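Local coordinates for protein Cg9734-pa (PDB 2BK9) that binds heme through two axial histidines and, as a member of the globin family, probably carries oxygen and may have peroxidase activity, at residues 101-106 with 141-146; 7-12 with 128-133; 25-30 with 110-115. The protein carries 1 engineered substitution. All blocks are in the same frame, centred on the assembly; numbering follows the deposited sequence.

Contact 1 of 3, residues 101-106 with 141-146. With HEM (protoporphyrin IX containing Fe), chain B.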
# COMPACT_ATOMS: atom_id res chain seq x y z
N VAL A 101 -9.45 1.50 10.86
CA VAL A 101 -8.04 1.36 10.56
C VAL A 101 -7.34 2.66 10.94
O VAL A 101 -7.58 3.71 10.34
CB VAL A 101 -7.80 0.99 9.09
CG1 VAL A 101 -6.33 0.94 8.78
CG2 VAL A 101 -8.49 -0.32 8.77
N SER A 102 -6.52 2.60 11.98
CA SER A 102 -5.94 3.78 12.56
C SER A 102 -4.81 4.31 11.72
O SER A 102 -4.23 3.62 10.88
CB SER A 102 -5.43 3.47 13.93
OG SER A 102 -4.33 2.59 13.84
N LYS A 103 -4.39 5.55 12.02
CA LYS A 103 -3.21 6.05 11.38
C LYS A 103 -1.96 5.21 11.73
O LYS A 103 -1.12 5.00 10.87
CB LYS A 103 -2.99 7.53 11.70
CG LYS A 103 -4.08 8.36 11.01
CD LYS A 103 -3.91 9.86 11.16
CE LYS A 103 -4.99 10.58 10.36
NZ LYS A 103 -4.96 12.04 10.37
N GLU A 104 -1.88 4.71 12.97
CA GLU A 104 -0.82 3.81 13.31
C GLU A 104 -0.83 2.56 12.43
O GLU A 104 0.23 2.15 11.96
CB GLU A 104 -0.91 3.42 14.80
CG GLU A 104 0.24 2.51 15.19
CD GLU A 104 0.15 1.88 16.53
OE1 GLU A 104 1.20 1.49 17.08
OE2 GLU A 104 -0.98 1.78 17.06
N SER A 105 -2.00 1.97 12.22
CA SER A 105 -2.10 0.81 11.36
C SER A 105 -1.64 1.11 9.94
O SER A 105 -0.87 0.36 9.35
CB SER A 105 -3.54 0.32 11.37
OG SER A 105 -3.74 -0.79 10.56
N TYR A 106 -2.10 2.21 9.35
CA TYR A 106 -1.60 2.62 8.06
C TYR A 106 -0.08 2.80 8.07
O TYR A 106 0.60 2.38 7.14
CB TYR A 106 -2.25 3.90 7.57
CG TYR A 106 -3.62 3.71 6.96
CD1 TYR A 106 -3.79 3.10 5.73
CD2 TYR A 106 -4.74 4.22 7.60
CE1 TYR A 106 -5.01 2.97 5.13
CE2 TYR A 106 -5.99 4.11 7.00
CZ TYR A 106 -6.12 3.51 5.76
OH TYR A 106 -7.33 3.43 5.14
N ILE A 141 -3.12 12.06 1.55
CA ILE A 141 -4.47 12.01 1.10
C ILE A 141 -5.34 11.18 2.05
O ILE A 141 -6.44 11.60 2.47
CB ILE A 141 -4.57 11.48 -0.33
CG1 ILE A 141 -3.81 12.36 -1.33
CG2 ILE A 141 -6.04 11.32 -0.69
CD1 ILE A 141 -3.53 11.71 -2.67
N ILE A 142 -4.86 10.00 2.43
CA ILE A 142 -5.60 9.18 3.37
C ILE A 142 -5.86 9.96 4.64
O ILE A 142 -6.96 9.97 5.23
CB ILE A 142 -4.81 7.88 3.71
CG1 ILE A 142 -4.59 7.02 2.45
CG2 ILE A 142 -5.56 7.06 4.79
CD1 ILE A 142 -3.72 5.84 2.74
N PHE A 143 -4.81 10.58 5.15
CA PHE A 143 -4.85 11.13 6.52
C PHE A 143 -5.65 12.41 6.64
O PHE A 143 -6.05 12.76 7.76
CB PHE A 143 -3.44 11.31 7.07
CG PHE A 143 -2.74 10.02 7.44
CD1 PHE A 143 -3.25 8.77 7.19
CD2 PHE A 143 -1.53 10.10 8.06
CE1 PHE A 143 -2.59 7.61 7.58
CE2 PHE A 143 -0.86 8.94 8.40
CZ PHE A 143 -1.37 7.71 8.16
N LYS A 144 -5.96 13.06 5.54
CA LYS A 144 -6.90 14.19 5.59
C LYS A 144 -8.34 13.71 5.54
O LYS A 144 -9.23 14.55 5.53
CB LYS A 144 -6.59 15.29 4.54
CG LYS A 144 -6.80 14.91 3.12
CD LYS A 144 -6.53 16.10 2.21
CE LYS A 144 -6.56 15.78 0.69
NZ LYS A 144 -7.88 15.28 0.23
N ALA A 145 -8.60 12.40 5.51
CA ALA A 145 -9.93 11.87 5.50
C ALA A 145 -10.35 11.15 6.79
O ALA A 145 -11.51 10.75 6.88
CB ALA A 145 -10.11 10.93 4.32
N ILE A 146 -9.44 10.95 7.75
CA ILE A 146 -9.72 10.19 8.97
C ILE A 146 -9.09 10.87 10.15
O ILE A 146 -8.15 11.64 10.03
CB ILE A 146 -9.24 8.72 8.86
CG1 ILE A 146 -7.74 8.65 8.51
CG2 ILE A 146 -10.09 7.96 7.86
CD1 ILE A 146 -7.16 7.30 8.75
CHA HEM B . -10.80 -3.76 2.60
CHB HEM B . -7.46 -1.53 -0.04
CHC HEM B . -4.86 -0.99 3.92
CHD HEM B . -7.96 -3.60 6.44
C1A HEM B . -10.15 -3.14 1.57
C2A HEM B . -10.71 -2.87 0.24
C3A HEM B . -9.79 -2.23 -0.51
C4A HEM B . -8.63 -2.12 0.33
CMA HEM B . -9.84 -1.70 -1.95
CAA HEM B . -12.14 -3.27 -0.16
CBA HEM B . -13.16 -2.30 0.43
CGA HEM B . -14.52 -2.85 0.09
O1A HEM B . -15.00 -3.80 0.77
O2A HEM B . -15.13 -2.33 -0.86
C1B HEM B . -6.41 -1.23 0.80
C2B HEM B . -5.28 -0.44 0.42
C3B HEM B . -4.54 -0.29 1.54
C4B HEM B . -5.24 -0.91 2.62
CMB HEM B . -5.01 0.06 -0.98
CAB HEM B . -3.31 0.50 1.73
CBB HEM B . -2.36 0.68 0.82
C1C HEM B . -5.45 -1.63 4.96
C2C HEM B . -4.99 -1.68 6.34
C3C HEM B . -5.82 -2.46 7.04
C4C HEM B . -6.85 -2.89 6.13
CMC HEM B . -3.76 -0.92 6.85
CAC HEM B . -5.67 -2.79 8.50
CBC HEM B . -6.07 -3.87 9.12
C1D HEM B . -9.00 -3.90 5.63
C2D HEM B . -10.17 -4.55 6.03
C3D HEM B . -11.02 -4.62 4.90
C4D HEM B . -10.29 -3.96 3.85
CMD HEM B . -10.45 -5.12 7.41
CAD HEM B . -12.40 -5.23 4.86
CBD HEM B . -12.34 -6.71 4.66
CGD HEM B . -13.69 -7.37 4.64
O1D HEM B . -13.75 -8.62 4.64
O2D HEM B . -14.72 -6.65 4.63
NA HEM B . -8.89 -2.64 1.60
NB HEM B . -6.38 -1.52 2.17
NC HEM B . -6.60 -2.38 4.86
ND HEM B . -9.09 -3.53 4.30
FE HEM B . -7.75 -2.55 3.22
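The Tyr106 ring is held between two aliphatic groups, with CG2 of Ile142 over one face, 3.9 Å from the ring centroid, and CG1 of Val101 on the opposite face; both sit toward the rim. The Phe143 ring is covered differently. CG of Lys103 stands 3.8 Å from its centroid and 10° off the normal, a CH-pi contact, while CB of Tyr106 meets the CE1 edge in the plane of the ring at 3.7 Å. CD1 of Ile146 then comes obliquely to CE2 of Tyr106.

Lys103 illustrates how one side chain can serve an apolar and a polar surface together. Its CG lies beside the backbone N (chi1 -69°), with an extended chain beyond CG, which lays the methylenes along the Phe143 face and delivers NZ to the end of helix 125-143 and the loop that follows it. There NZ donates to Phe143 O at 2.9 Å and weakly to Ile146 O at 3.2 Å; Lys153 NZ also bonds to Ile146 O, and weakly to Phe143 O. A positive charge here probably suits the helix C-terminus. Ser102 is the N-cap of the other helix, its OG accepting from Ser105 N at 2.9 Å.

Val101 and Ser105 line the heme pocket, CG1 of Val101 lying 3.7 Å from the heme methyl CMC, and Tyr106 neighbours the axial ligand His96. The contact thus joins the start of helix G to the end of helix H and the residues just after it, at the proximal border of a globin heme pocket.

Contact 2 of 3, residues 7-12 with 128-133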
# COMPACT_ATOMS: atom_id res chain seq x y z
N GLN A 7 9.69 8.27 -13.99
CA GLN A 7 10.16 7.16 -14.80
C GLN A 7 10.76 6.09 -13.92
O GLN A 7 10.59 4.90 -14.17
CB GLN A 7 11.17 7.68 -15.84
CG GLN A 7 11.79 6.62 -16.69
CD GLN A 7 10.86 5.95 -17.72
OE1 GLN A 7 9.66 6.18 -17.76
NE2 GLN A 7 11.44 5.09 -18.57
N LEU A 8 11.52 6.48 -12.91
CA LEU A 8 12.12 5.51 -12.01
C LEU A 8 11.05 4.67 -11.30
O LEU A 8 11.17 3.46 -11.19
CB LEU A 8 13.01 6.27 -11.03
CG LEU A 8 13.86 5.44 -10.07
CD1 LEU A 8 12.98 5.00 -8.83
CD2 LEU A 8 14.60 4.27 -10.83
N ILE A 9 10.01 5.33 -10.82
CA ILE A 9 8.90 4.60 -10.17
C ILE A 9 8.28 3.61 -11.17
O ILE A 9 8.11 2.44 -10.87
CB ILE A 9 7.87 5.57 -9.63
CG1 ILE A 9 8.34 6.31 -8.35
CG2 ILE A 9 6.58 4.83 -9.24
CD1 ILE A 9 8.19 5.72 -7.00
N LYS A 10 7.98 4.09 -12.36
CA LYS A 10 7.35 3.21 -13.34
C LYS A 10 8.19 2.00 -13.66
O LYS A 10 7.70 0.87 -13.68
CB LYS A 10 6.95 3.97 -14.59
CG LYS A 10 5.79 4.90 -14.37
CD LYS A 10 5.35 5.53 -15.67
CE LYS A 10 4.12 6.37 -15.50
NZ LYS A 10 3.41 6.36 -16.81
N LYS A 11 9.46 2.22 -13.94
CA LYS A 11 10.31 1.13 -14.36
C LYS A 11 10.58 0.15 -13.21
O LYS A 11 10.55 -1.04 -13.42
CB LYS A 11 11.61 1.65 -14.91
CG LYS A 11 11.54 2.43 -16.22
CD LYS A 11 10.80 1.73 -17.35
CE LYS A 11 11.46 0.42 -17.76
NZ LYS A 11 10.74 -0.25 -18.85
N THR A 12 10.85 0.64 -12.01
CA THR A 12 11.10 -0.27 -10.88
C THR A 12 9.85 -1.01 -10.45
O THR A 12 9.96 -2.14 -9.97
CB THR A 12 11.76 0.45 -9.69
OG1 THR A 12 10.94 1.55 -9.25
CG2 THR A 12 13.15 0.96 -10.02
N ALA A 128 14.76 4.41 -3.25
CA ALA A 128 13.81 4.16 -2.16
C ALA A 128 13.21 5.47 -1.68
O ALA A 128 12.02 5.53 -1.36
CB ALA A 128 14.46 3.43 -1.03
N ALA A 129 14.00 6.55 -1.63
CA ALA A 129 13.49 7.83 -1.24
C ALA A 129 12.45 8.35 -2.22
O ALA A 129 11.46 8.95 -1.80
CB ALA A 129 14.62 8.82 -1.08
N THR A 130 12.64 8.10 -3.50
CA THR A 130 11.66 8.52 -4.49
C THR A 130 10.33 7.80 -4.24
O THR A 130 9.28 8.40 -4.28
CB THR A 130 12.19 8.24 -5.90
OG1 THR A 130 13.40 9.00 -6.07
CG2 THR A 130 11.21 8.61 -6.96
N TRP A 131 10.42 6.49 -4.00
CA TRP A 131 9.23 5.72 -3.64
C TRP A 131 8.58 6.25 -2.37
O TRP A 131 7.35 6.35 -2.29
CB TRP A 131 9.56 4.24 -3.50
CG TRP A 131 9.51 3.50 -4.78
CD1 TRP A 131 10.53 3.29 -5.65
CD2 TRP A 131 8.36 2.95 -5.39
NE1 TRP A 131 10.08 2.60 -6.75
CE2 TRP A 131 8.76 2.37 -6.61
CE3 TRP A 131 7.02 2.88 -5.01
CZ2 TRP A 131 7.87 1.72 -7.43
CZ3 TRP A 131 6.14 2.23 -5.83
CH2 TRP A 131 6.58 1.65 -7.02
N ALA A 132 9.37 6.57 -1.35
CA ALA A 132 8.81 7.09 -0.12
C ALA A 132 8.10 8.42 -0.35
O ALA A 132 7.12 8.69 0.34
CB ALA A 132 9.86 7.23 0.94
N LYS A 133 8.58 9.22 -1.30
CA LYS A 133 7.87 10.46 -1.64
C LYS A 133 6.48 10.18 -2.21
O LYS A 133 5.51 10.87 -1.85
CB LYS A 133 8.70 11.22 -2.63
CG LYS A 133 8.23 12.57 -3.00
CD LYS A 133 9.28 13.41 -3.71
CE LYS A 133 10.49 12.75 -4.25
NZ LYS A 133 11.76 12.99 -3.50
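Thr12 and Trp131 meet where helix 3-17 crosses helix 125-143, the packing of helices A and H in the globin fold. The short segments run at 100° to each other, with axes 9.9 Å apart, and the backbones come closest at Ile9 and Trp131. The crossing shows how two steeply inclined helices can combine one directed polar bond with apolar cover.

The apolar part centres on the indole. CD1 of Ile9 is modelled over the face of its five-membered ring, in the sense of a CH-pi contact; because Ile9 has two conformers and this one lies unusually close, the exact separation is doubtful. Beside it, CG1 of Ile9 touches the methyl CG2 of Thr130 at 3.9 Å, the two side chains lying alongside one another and pointing opposite ways. From their own helices, Ile73, Leu114 and Leu117 also pack against Trp131, placing the indole among helices 3-17, 56-75 and 103-120.

Polar bonding across the interface is carried by the buried indole N-H. Trp131 NE1 donates to Thr12 OG1 at 2.8 Å, with an N-H...O angle of 154° and the oxygen almost exactly in the ring plane, so this bond at the indole edge restrains how the ring can turn. Thr12 sets its hydroxyl between its own backbone N and carbonyl carbon (chi1 57°), turned back along the helix; OG1 in turn donates a hydrogen bond to Leu8 O at 2.7 Å, while Thr12 N reaches that same carbonyl oxygen from the opposite face of its plane.

Contact 3 of 3, residues 25-30 with 110-115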
# COMPACT_ATOMS: atom_id res chain seq x y z
N ALA A 25 1.34 -10.79 -1.13
CA ALA A 25 1.45 -11.67 0.03
C ALA A 25 2.67 -11.32 0.87
O ALA A 25 2.61 -11.43 2.09
CB ALA A 25 1.54 -13.11 -0.39
N ALA A 26 3.75 -10.87 0.24
CA ALA A 26 4.92 -10.45 1.01
C ALA A 26 4.58 -9.24 1.88
O ALA A 26 4.97 -9.16 3.05
CB ALA A 26 6.10 -10.14 0.09
N ILE A 27 3.86 -8.28 1.32
CA ILE A 27 3.42 -7.13 2.06
C ILE A 27 2.52 -7.54 3.21
O ILE A 27 2.75 -7.17 4.38
CB ILE A 27 2.71 -6.12 1.14
CG1 ILE A 27 3.68 -5.51 0.15
CG2 ILE A 27 1.97 -5.08 1.95
CD1 ILE A 27 3.04 -4.70 -0.97
N LEU A 28 1.47 -8.31 2.91
CA LEU A 28 0.48 -8.54 3.95
C LEU A 28 0.94 -9.54 5.00
O LEU A 28 0.64 -9.36 6.17
CB LEU A 28 -0.83 -8.85 3.23
CG LEU A 28 -2.12 -8.61 3.93
CD1 LEU A 28 -2.30 -7.16 4.37
CD2 LEU A 28 -3.28 -9.07 3.10
N THR A 29 1.68 -10.58 4.61
CA THR A 29 2.24 -11.44 5.65
C THR A 29 3.18 -10.66 6.57
O THR A 29 3.16 -10.88 7.78
CB THR A 29 2.94 -12.69 5.13
OG1 THR A 29 4.04 -12.32 4.29
CG2 THR A 29 2.00 -13.63 4.43
N GLN A 30 3.99 -9.75 6.02
CA GLN A 30 4.91 -9.00 6.86
C GLN A 30 4.14 -8.08 7.81
O GLN A 30 4.49 -7.93 8.97
CB GLN A 30 5.94 -8.21 6.01
CG GLN A 30 6.88 -7.38 6.88
CD GLN A 30 7.94 -6.51 6.22
OE1 GLN A 30 8.62 -5.73 6.91
NE2 GLN A 30 8.15 -6.63 4.92
N LYS A 110 2.79 1.07 5.89
CA LYS A 110 3.64 1.93 5.05
C LYS A 110 5.09 1.43 5.05
O LYS A 110 5.73 1.29 4.00
CB LYS A 110 3.61 3.37 5.57
CG LYS A 110 4.37 4.41 4.82
CD LYS A 110 4.28 5.78 5.59
CE LYS A 110 4.53 7.00 4.75
NZ LYS A 110 4.76 8.14 5.70
N GLY A 111 5.63 1.18 6.24
CA GLY A 111 6.98 0.75 6.32
C GLY A 111 7.19 -0.60 5.69
O GLY A 111 8.21 -0.87 5.08
N VAL A 112 6.18 -1.46 5.78
CA VAL A 112 6.25 -2.80 5.19
C VAL A 112 6.19 -2.73 3.68
O VAL A 112 6.95 -3.42 3.01
CB VAL A 112 5.14 -3.64 5.75
CG1 VAL A 112 4.91 -4.84 4.91
CG2 VAL A 112 5.35 -3.95 7.25
N ILE A 113 5.34 -1.88 3.12
CA ILE A 113 5.31 -1.71 1.66
C ILE A 113 6.67 -1.26 1.15
O ILE A 113 7.21 -1.81 0.20
CB ILE A 113 4.22 -0.68 1.27
CG1 ILE A 113 2.83 -1.26 1.54
CG2 ILE A 113 4.37 -0.27 -0.19
CD1 ILE A 113 1.76 -0.21 1.45
N LEU A 114 7.23 -0.24 1.79
CA LEU A 114 8.52 0.26 1.33
C LEU A 114 9.62 -0.79 1.48
O LEU A 114 10.48 -0.91 0.61
CB LEU A 114 8.86 1.55 2.08
CG LEU A 114 8.00 2.75 1.62
CD1 LEU A 114 8.13 3.89 2.61
CD2 LEU A 114 8.35 3.21 0.22
N ASP A 115 9.57 -1.58 2.54
CA ASP A 115 10.51 -2.65 2.74
C ASP A 115 10.41 -3.69 1.60
O ASP A 115 11.42 -4.12 1.04
CB ASP A 115 10.24 -3.29 4.09
CG ASP A 115 11.12 -4.39 4.39
OD1 ASP A 115 12.27 -4.08 4.78
OD2 ASP A 115 10.79 -5.60 4.22
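Gln30 NE2 donates to Asp115 OD2 at 2.9 Å, the hydrogen bond that ties helix 20-34 to helix 103-120. The carboxylate oxygen is met on its anti side, with the donor 32° out of the carboxylate plane, and amide and carboxylate planes stand almost perpendicular. Gln30 reaches this far because CG is anti to the backbone N (chi1 178°) and the chain stays extended; its other amide atom, OE1, accepts from Arg34 NE, so both ends of the amide are held.

Beneath this polar rim lies an apolar layer. Val112 points at the partner helix and presses CG1 against Gln30, 3.7 Å from CB, and against the backbone of Ile27, 3.2 Å from Ile27 O. Deeper in, CG2 of Ile27 touches CG1 of Ile113 at 3.9 Å, near the closest backbone approach, where the CA atoms of Ile27 and Ile113 are 5.8 Å apart.

As in other globins, this is the crossing of helices B and G; the axes of segments 25-30 and 110-115 approach to 9.0 Å, with their N-to-C directions 142° apart. Helix 56-75 flanks it, Phe69 meeting Ile113 and His61 meeting Leu28, while helix 125-143 packs on Leu114.

The three contacts illustrate how a globin reuses a few long helices, some of whose contacts border the heme. Helix 103-120 serves contact 1 with its first turn and contact 3 with its middle, their centres 17 Å apart; helix 125-143 serves contact 2 with its first half and contact 1 with its end, the centres of contacts 1 and 2 lying 22 Å apart. Contacts 2 and 3 have centres 16 Å apart and touch directly, CD2 of Leu114 lying 3.8 Å from Ala132 N. Their distance from the heme differs: contact 1 supplies pocket residues, Ile113 of contact 3 has its side chain about 4 Å from the heme, and the side chain of Trp131 in contact 2 is about 11 Å from the heme.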